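Local atomic coordinates of FdhC (Acinetobacter nosocomialis, PDB entry 5KTC), a protein that transfers a 3-hydroxybutanoyl group, probably from its coenzyme A thioester, to the amino group of a dTDP-linked 3-amino-3,6-dideoxygalactose, as a sugar N-acyltransferase of the GNAT superfamily. Residues Asp20-Phe23 with Ile24-Arg28; Gln47-Trp50 with Ile51-Lys55. All blocks are in the same frame, centred on the assembly; numbering follows the deposited sequence.

Both are local i to i+4 contacts along one helix, on helices that follow strand 11-15 and precede strand 63-70 in the GNAT chain. Contact 1 (20-28) is mostly buried on helix 21-28, while contact 2 (47-55) on helix 44-59 is half turned to solvent. The helices pack on each other through A21, I24 and C25 against Q47, and both reach the same dTDP-sugar product. Their chemistry differs: contact 1 supplies a charged arginine to the diphosphate, whereas contact 2 reads the thymine edge with an amide and covers its ring with an indole. On its exposed side contact 2 carries E49 and R52; in contact 1 E22 is exposed, but D20 and R28 are buried and partnered.

Contact 1 (Asp20-Phe23 with Ile24-Arg28); sequences DAEF and ICTLR. With FUH ([[(2~{R},3~{S},5~{R})-5-[5-methyl-2,4-bis(oxidanylidene)pyrimidin-1-yl]-3-oxidanyl-oxolan-2-yl]methoxy-oxidanyl-phosphoryl] [(2~{R},3~{R},4~{S},5~{R},6~{R})-6-methyl-3,5-bis(oxidanyl)-4-[[(3~{R})-3-oxidanylbutanoyl]amino]oxan-2-yl] hydrogen phosphate), chain C; EDO (1,2-ethanediol), chain B.
The carbonyl of D20 opens the helical ladder: its O takes the N-H of I24 at 2.9 Å. CD1 of I24 reaches back beside D20 CB, 4.1 Å away. The carboxylate turns away from this turn; OD2 forms a salt bridge with R14 and accepts from the backbone N of E17, and OD1 takes a hydrogen bond from an ethanediol, probably a crystallisation additive. A21 continues the ladder, with C25 N to A21 O at 2.8 Å. At E22 one carbonyl oxygen is gripped twice. T26 N lies 3.0 Å from E22 O and T26 OG1 3.1 Å from it, the two arriving from opposite faces of the carbonyl plane. The hydroxyl gets there because OG1 stands beside its own backbone N (chi1 -63°), so that it donates to the carbonyl one turn back. F23 O accepts from L27 N, and their side chains run alongside each other in the same direction, with F23 CE2 4.1 Å from L27 CD2. F23 CG is anti to the backbone N (chi1 174°), which lays the ring along that flank.

One turn after I24, R28 carries the functional end of the helix. Its guanidinium binds the sugar-side phosphate of the product through two N-H groups, NH1 to O8 of FUH at 2.8 Å and NH2 to O7 of FUH at 2.9 Å, with P1 in its plane. Thymine C17 lies over one guanidinium face, offset toward its rim, while S40 and the carbonyl of S38 hold NE and NH2 from the protein side. I24 CG2 touches thymine O15. A21, I24 and C25 lie against Q47 of helix 44-59, I24 also meets Y65 and I67 of strand 63-70, and F23 touches P76 and L27 touches T79 of strand 75-86.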
loop_
_atom_site.group_PDB
_atom_site.type_symbol
_atom_site.label_atom_id
_atom_site.label_comp_id
_atom_site.label_asym_id
_atom_site.label_seq_id
_atom_site.Cartn_x
_atom_site.Cartn_y
_atom_site.Cartn_z
ATOM N N ASP A 20 16.203 4.369 -4.792
ATOM C CA ASP A 20 15.634 3.399 -3.831
ATOM C C ASP A 20 15.883 1.942 -4.282
ATOM O O ASP A 20 15.412 0.986 -3.620
ATOM C CB ASP A 20 14.113 3.585 -3.710
ATOM C CG ASP A 20 13.724 4.993 -3.137
ATOM O OD1 ASP A 20 14.356 5.329 -2.120
ATOM O OD2 ASP A 20 12.868 5.706 -3.705
ATOM N N ALA A 21 16.610 1.776 -5.406
ATOM C CA ALA A 21 16.759 0.441 -5.960
ATOM C C ALA A 21 17.386 -0.538 -5.009
ATOM O O ALA A 21 16.917 -1.653 -4.902
ATOM C CB ALA A 21 17.502 0.503 -7.280
ATOM N N GLU A 22 18.448 -0.153 -4.323
ATOM C CA GLU A 22 19.046 -1.066 -3.387
ATOM C C GLU A 22 18.124 -1.440 -2.231
ATOM O O GLU A 22 18.100 -2.597 -1.838
ATOM C CB GLU A 22 20.347 -0.526 -2.817
ATOM C CG GLU A 22 20.943 -1.368 -1.696
ATOM C CD GLU A 22 22.322 -0.874 -1.286
ATOM O OE1 GLU A 22 23.122 -1.735 -0.879
ATOM O OE2 GLU A 22 22.606 0.357 -1.383
ATOM N N PHE A 23 17.427 -0.464 -1.643
ATOM C CA PHE A 23 16.505 -0.785 -0.576
ATOM C C PHE A 23 15.423 -1.797 -1.040
ATOM O O PHE A 23 15.066 -2.718 -0.310
ATOM C CB PHE A 23 15.816 0.491 -0.106
ATOM C CG PHE A 23 14.736 0.217 0.910
ATOM C CD1 PHE A 23 15.085 -0.293 2.152
ATOM C CD2 PHE A 23 13.397 0.307 0.568
ATOM C CE1 PHE A 23 14.123 -0.612 3.071
ATOM C CE2 PHE A 23 12.434 -0.053 1.464
ATOM C CZ PHE A 23 12.783 -0.484 2.713
ATOM N N ILE A 24 14.930 -1.563 -2.244
ATOM C CA ILE A 24 13.898 -2.386 -2.857
ATOM C C ILE A 24 14.433 -3.785 -3.140
ATOM O O ILE A 24 13.773 -4.750 -2.756
ATOM C CB ILE A 24 13.255 -1.753 -4.078
ATOM C CG1 ILE A 24 12.461 -0.508 -3.658
ATOM C CG2 ILE A 24 12.232 -2.714 -4.660
ATOM C CD1 ILE A 24 11.863 0.286 -4.787
ATOM N N CYS A 25 15.599 -3.889 -3.793
ATOM C CA CYS A 25 16.184 -5.220 -4.053
ATOM C C CYS A 25 16.297 -6.004 -2.764
ATOM O O CYS A 25 15.900 -7.154 -2.687
ATOM C CB CYS A 25 17.594 -5.127 -4.659
ATOM S SG CYS A 25 17.542 -4.721 -6.384
ATOM N N THR A 26 16.831 -5.367 -1.731
ATOM C CA THR A 26 17.039 -6.032 -0.473
ATOM C C THR A 26 15.769 -6.479 0.171
ATOM O O THR A 26 15.703 -7.581 0.648
ATOM C CB THR A 26 17.873 -5.155 0.462
ATOM O OG1 THR A 26 19.161 -4.967 -0.131
ATOM C CG2 THR A 26 18.045 -5.801 1.825
ATOM N N LEU A 27 14.754 -5.619 0.168
ATOM C CA LEU A 27 13.486 -5.951 0.768
ATOM C C LEU A 27 12.839 -7.157 0.074
ATOM O O LEU A 27 12.444 -8.105 0.742
ATOM C CB LEU A 27 12.549 -4.746 0.670
ATOM C CG LEU A 27 11.189 -4.788 1.323
ATOM C CD1 LEU A 27 11.348 -4.791 2.837
ATOM C CD2 LEU A 27 10.381 -3.549 0.816
ATOM N N ARG A 28 12.768 -7.075 -1.265
ATOM C CA ARG A 28 12.057 -8.068 -2.095
ATOM C C ARG A 28 12.766 -9.443 -2.135
ATOM O O ARG A 28 12.114 -10.467 -2.363
ATOM C CB ARG A 28 11.890 -7.516 -3.480
ATOM C CG ARG A 28 10.817 -6.416 -3.557
ATOM C CD ARG A 28 10.576 -6.016 -5.004
ATOM N NE ARG A 28 9.831 -7.081 -5.692
ATOM C CZ ARG A 28 8.507 -7.181 -5.797
ATOM N NH1 ARG A 28 7.674 -6.255 -5.285
ATOM N NH2 ARG A 28 7.988 -8.276 -6.383
HETATM O O1 FUH C . 0.428 -6.832 -2.343
HETATM C C1 FUH C . -0.592 -7.331 -2.803
HETATM C C2 FUH C . -1.963 -6.917 -2.380
HETATM C C3 FUH C . -1.980 -6.300 -1.006
HETATM O O2 FUH C . -2.197 -7.301 0.021
HETATM C C4 FUH C . -3.115 -5.317 -0.876
HETATM N N1 FUH C . -0.554 -8.307 -3.797
HETATM C C5 FUH C . 0.690 -8.558 -4.532
HETATM C C6 FUH C . 0.967 -10.067 -4.666
HETATM O O3 FUH C . -0.122 -10.628 -5.265
HETATM C C7 FUH C . 2.124 -10.395 -5.582
HETATM C C8 FUH C . 2.240 -11.891 -5.962
HETATM O O4 FUH C . 2.007 -9.671 -6.819
HETATM C C9 FUH C . 0.592 -7.936 -5.914
HETATM O O5 FUH C . 0.542 -6.502 -5.855
HETATM C C10 FUH C . 1.804 -8.253 -6.694
HETATM O O6 FUH C . 2.905 -7.662 -6.020
HETATM P P1 FUH C . 4.318 -7.528 -6.689
HETATM O O7 FUH C . 5.114 -8.777 -6.598
HETATM O O8 FUH C . 4.978 -6.392 -5.906
HETATM O O9 FUH C . 4.210 -6.886 -8.141
HETATM P P2 FUH C . 3.906 -7.529 -9.575
HETATM O O10 FUH C . 2.815 -6.721 -10.188
HETATM O O11 FUH C . 3.545 -8.989 -9.334
HETATM O O12 FUH C . 5.304 -7.289 -10.249
HETATM C C11 FUH C . 5.405 -7.224 -11.675
HETATM C C12 FUH C . 6.788 -7.681 -12.066
HETATM C C13 FUH C . 7.241 -8.974 -11.356
HETATM O O13 FUH C . 8.070 -9.789 -12.203
HETATM C C14 FUH C . 8.143 -8.502 -10.224
HETATM C C15 FUH C . 8.734 -7.250 -10.824
HETATM O O14 FUH C . 7.747 -6.677 -11.718
HETATM N N2 FUH C . 9.017 -6.138 -9.891
HETATM C C16 FUH C . 8.009 -5.496 -9.236
HETATM C C17 FUH C . 8.293 -4.405 -8.411
HETATM C C18 FUH C . 7.207 -3.650 -7.676
HETATM C C19 FUH C . 9.665 -4.035 -8.268
HETATM O O15 FUH C . 9.969 -2.995 -7.552
HETATM N N3 FUH C . 10.637 -4.684 -8.925
HETATM C C20 FUH C . 10.300 -5.683 -9.748
HETATM O O16 FUH C . 11.264 -6.336 -10.372
HETATM C C1 EDO B . 16.007 5.045 1.678
HETATM O O1 EDO B . 15.944 6.299 0.968
HETATM C C2 EDO B . 15.362 3.938 0.853
HETATM O O2 EDO B . 15.780 3.995 -0.519
#

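Contact 2 (Gln47-Trp50 with Ile51-Lys55); sequences QAEW and IRNYK. With FUH ([[(2~{R},3~{S},5~{R})-5-[5-methyl-2,4-bis(oxidanylidene)pyrimidin-1-yl]-3-oxidanyl-oxolan-2-yl]methoxy-oxidanyl-phosphoryl] [(2~{R},3~{R},4~{S},5~{R},6~{R})-6-methyl-3,5-bis(oxidanyl)-4-[[(3~{R})-3-oxidanylbutanoyl]amino]oxan-2-yl] hydrogen phosphate), chain C.
W50 and Y54 meet one turn apart on helix 44-59 of the GNAT fold, where the indole forms a wall of the nucleotide pocket. From W50 CB, with CG anti to the backbone N (chi1 -163°), the indole leaves the helix toward the product and lies beneath its thymine, whose C19 is over the centre of one face, 3.7 Å above the plane. Along the five-membered ring, CD1 passes 3.5 Å from thymine O16, and NE1 gives a weak, bent hydrogen bond (127°) to the deoxyribose ring oxygen, O14 of FUH, at 3.0 Å. On the benzene side, I51 N lies near the plane at the ring's edge by CE3, CZ2 and CH2 run under thymine C17 and its methyl C18, and CZ3 touches Y54 CB at 3.6 Å. R57 adds a cation-pi contact with the indole. Beyond CB the Y54 side chain leads away from the W50 turn, and its OH is hydrogen-bonded to the backbone N of Y65.

The ladder of backbone bonds joins I51 to Q47, R52 to A48, N53 to E49 and Y54 to W50. On the outer face the R52 guanidinium lies over the backbone of A48 and E49, and NH1 comes 3.4 Å from E49 CG. Their charged ends stay apart, E49 OE2 to R52 NH1 being 4.8 Å. Toward the pocket, the Q47 chain bends at chi2, and its amide pairs with the thymine edge: N3 of FUH donates to Q47 OE1 at 2.9 Å (170°), and Q47 NE2 donates to O15 of FUH at 2.9 Å.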
loop_
_atom_site.group_PDB
_atom_site.type_symbol
_atom_site.label_atom_id
_atom_site.label_comp_id
_atom_site.label_asym_id
_atom_site.label_seq_id
_atom_site.Cartn_x
_atom_site.Cartn_y
_atom_site.Cartn_z
ATOM N N GLN A 47 17.068 -3.326 -10.944
ATOM C CA GLN A 47 15.954 -2.705 -10.219
ATOM C C GLN A 47 15.851 -1.189 -10.546
ATOM O O GLN A 47 14.757 -0.684 -10.701
ATOM C CB GLN A 47 16.072 -2.976 -8.743
ATOM C CG GLN A 47 15.004 -2.347 -7.859
ATOM C CD GLN A 47 13.621 -2.833 -8.109
ATOM O OE1 GLN A 47 13.389 -4.010 -8.251
ATOM N NE2 GLN A 47 12.654 -1.917 -8.096
ATOM N N ALA A 48 16.990 -0.504 -10.664
ATOM C CA ALA A 48 17.009 0.894 -11.075
ATOM C C ALA A 48 16.325 1.005 -12.414
ATOM O O ALA A 48 15.493 1.931 -12.623
ATOM C CB ALA A 48 18.424 1.442 -11.186
ATOM N N GLU A 49 16.632 0.063 -13.330
ATOM C CA GLU A 49 15.965 0.103 -14.628
ATOM C C GLU A 49 14.428 -0.068 -14.525
ATOM O O GLU A 49 13.684 0.611 -15.198
ATOM C CB GLU A 49 16.539 -0.906 -15.663
ATOM C CG GLU A 49 15.899 -0.651 -17.054
ATOM C CD GLU A 49 16.202 -1.689 -18.126
ATOM O OE1 GLU A 49 15.370 -1.767 -19.096
ATOM O OE2 GLU A 49 17.246 -2.398 -17.999
ATOM N N TRP A 50 13.981 -1.035 -13.736
ATOM C CA TRP A 50 12.550 -1.238 -13.443
ATOM C C TRP A 50 11.926 0.083 -12.972
ATOM O O TRP A 50 10.822 0.448 -13.394
ATOM C CB TRP A 50 12.343 -2.346 -12.374
ATOM C CG TRP A 50 10.921 -2.887 -12.316
ATOM C CD1 TRP A 50 10.420 -4.054 -12.908
ATOM C CD2 TRP A 50 9.810 -2.284 -11.671
ATOM N NE1 TRP A 50 9.066 -4.182 -12.650
ATOM C CE2 TRP A 50 8.666 -3.104 -11.917
ATOM C CE3 TRP A 50 9.641 -1.110 -10.913
ATOM C CZ2 TRP A 50 7.394 -2.779 -11.432
ATOM C CZ3 TRP A 50 8.342 -0.800 -10.438
ATOM C CH2 TRP A 50 7.258 -1.632 -10.694
ATOM N N ILE A 51 12.632 0.778 -12.103
ATOM C CA ILE A 51 12.098 2.058 -11.556
ATOM C C ILE A 51 12.028 3.157 -12.645
ATOM O O ILE A 51 11.078 3.950 -12.718
ATOM C CB ILE A 51 12.937 2.503 -10.374
ATOM C CG1 ILE A 51 12.838 1.502 -9.222
ATOM C CG2 ILE A 51 12.530 3.915 -9.915
ATOM C CD1 ILE A 51 13.829 1.810 -8.107
ATOM N N ARG A 52 13.011 3.168 -13.542
ATOM C CA ARG A 52 13.035 4.161 -14.631
ATOM C C ARG A 52 11.809 4.040 -15.535
ATOM O O ARG A 52 11.190 5.024 -15.842
ATOM C CB ARG A 52 14.379 4.060 -15.389
ATOM C CG ARG A 52 14.739 5.141 -16.424
ATOM C CD ARG A 52 16.101 4.797 -17.107
ATOM N NE ARG A 52 17.138 4.419 -16.109
ATOM C CZ ARG A 52 17.813 3.249 -16.025
ATOM N NH1 ARG A 52 17.679 2.258 -16.912
ATOM N NH2 ARG A 52 18.655 3.064 -15.016
ATOM N N ASN A 53 11.467 2.810 -15.933
ATOM C CA ASN A 53 10.246 2.485 -16.662
ATOM C C ASN A 53 9.001 2.826 -15.870
ATOM O O ASN A 53 8.024 3.431 -16.386
ATOM C CB ASN A 53 10.239 0.980 -17.027
ATOM C CG ASN A 53 11.233 0.683 -18.127
ATOM O OD1 ASN A 53 12.138 -0.159 -17.997
ATOM N ND2 ASN A 53 11.128 1.480 -19.186
ATOM N N TYR A 54 9.074 2.491 -14.601
ATOM C CA TYR A 54 8.002 2.841 -13.665
ATOM C C TYR A 54 7.780 4.382 -13.688
ATOM O O TYR A 54 6.659 4.818 -13.739
ATOM C CB TYR A 54 8.277 2.329 -12.235
ATOM C CG TYR A 54 7.534 3.265 -11.261
ATOM C CD1 TYR A 54 6.143 3.265 -11.178
ATOM C CD2 TYR A 54 8.225 4.230 -10.573
ATOM C CE1 TYR A 54 5.472 4.212 -10.392
ATOM C CE2 TYR A 54 7.575 5.172 -9.797
ATOM C CZ TYR A 54 6.209 5.138 -9.682
ATOM O OH TYR A 54 5.590 6.104 -8.869
ATOM N N LYS A 55 8.866 5.152 -13.701
ATOM C CA LYS A 55 8.771 6.609 -13.691
ATOM C C LYS A 55 8.056 7.218 -14.899
ATOM O O LYS A 55 7.389 8.259 -14.765
ATOM C CB LYS A 55 10.125 7.275 -13.472
ATOM C CG LYS A 55 10.552 7.373 -12.002
ATOM C CD LYS A 55 9.615 8.241 -11.156
ATOM C CE LYS A 55 10.259 8.707 -9.889
ATOM N NZ LYS A 55 9.267 9.052 -8.854
HETATM O O1 FUH C . 0.428 -6.832 -2.343
HETATM C C1 FUH C . -0.592 -7.331 -2.803
HETATM C C2 FUH C . -1.963 -6.917 -2.380
HETATM C C3 FUH C . -1.980 -6.300 -1.006
HETATM O O2 FUH C . -2.197 -7.301 0.021
HETATM C C4 FUH C . -3.115 -5.317 -0.876
HETATM N N1 FUH C . -0.554 -8.307 -3.797
HETATM C C5 FUH C . 0.690 -8.558 -4.532
HETATM C C6 FUH C . 0.967 -10.067 -4.666
HETATM O O3 FUH C . -0.122 -10.628 -5.265
HETATM C C7 FUH C . 2.124 -10.395 -5.582
HETATM C C8 FUH C . 2.240 -11.891 -5.962
HETATM O O4 FUH C . 2.007 -9.671 -6.819
HETATM C C9 FUH C . 0.592 -7.936 -5.914
HETATM O O5 FUH C . 0.542 -6.502 -5.855
HETATM C C10 FUH C . 1.804 -8.253 -6.694
HETATM O O6 FUH C . 2.905 -7.662 -6.020
HETATM P P1 FUH C . 4.318 -7.528 -6.689
HETATM O O7 FUH C . 5.114 -8.777 -6.598
HETATM O O8 FUH C . 4.978 -6.392 -5.906
HETATM O O9 FUH C . 4.210 -6.886 -8.141
HETATM P P2 FUH C . 3.906 -7.529 -9.575
HETATM O O10 FUH C . 2.815 -6.721 -10.188
HETATM O O11 FUH C . 3.545 -8.989 -9.334
HETATM O O12 FUH C . 5.304 -7.289 -10.249
HETATM C C11 FUH C . 5.405 -7.224 -11.675
HETATM C C12 FUH C . 6.788 -7.681 -12.066
HETATM C C13 FUH C . 7.241 -8.974 -11.356
HETATM O O13 FUH C . 8.070 -9.789 -12.203
HETATM C C14 FUH C . 8.143 -8.502 -10.224
HETATM C C15 FUH C . 8.734 -7.250 -10.824
HETATM O O14 FUH C . 7.747 -6.677 -11.718
HETATM N N2 FUH C . 9.017 -6.138 -9.891
HETATM C C16 FUH C . 8.009 -5.496 -9.236
HETATM C C17 FUH C . 8.293 -4.405 -8.411
HETATM C C18 FUH C . 7.207 -3.650 -7.676
HETATM C C19 FUH C . 9.665 -4.035 -8.268
HETATM O O15 FUH C . 9.969 -2.995 -7.552
HETATM N N3 FUH C . 10.637 -4.684 -8.925
HETATM C C20 FUH C . 10.300 -5.683 -9.748
HETATM O O16 FUH C . 11.264 -6.336 -10.372
#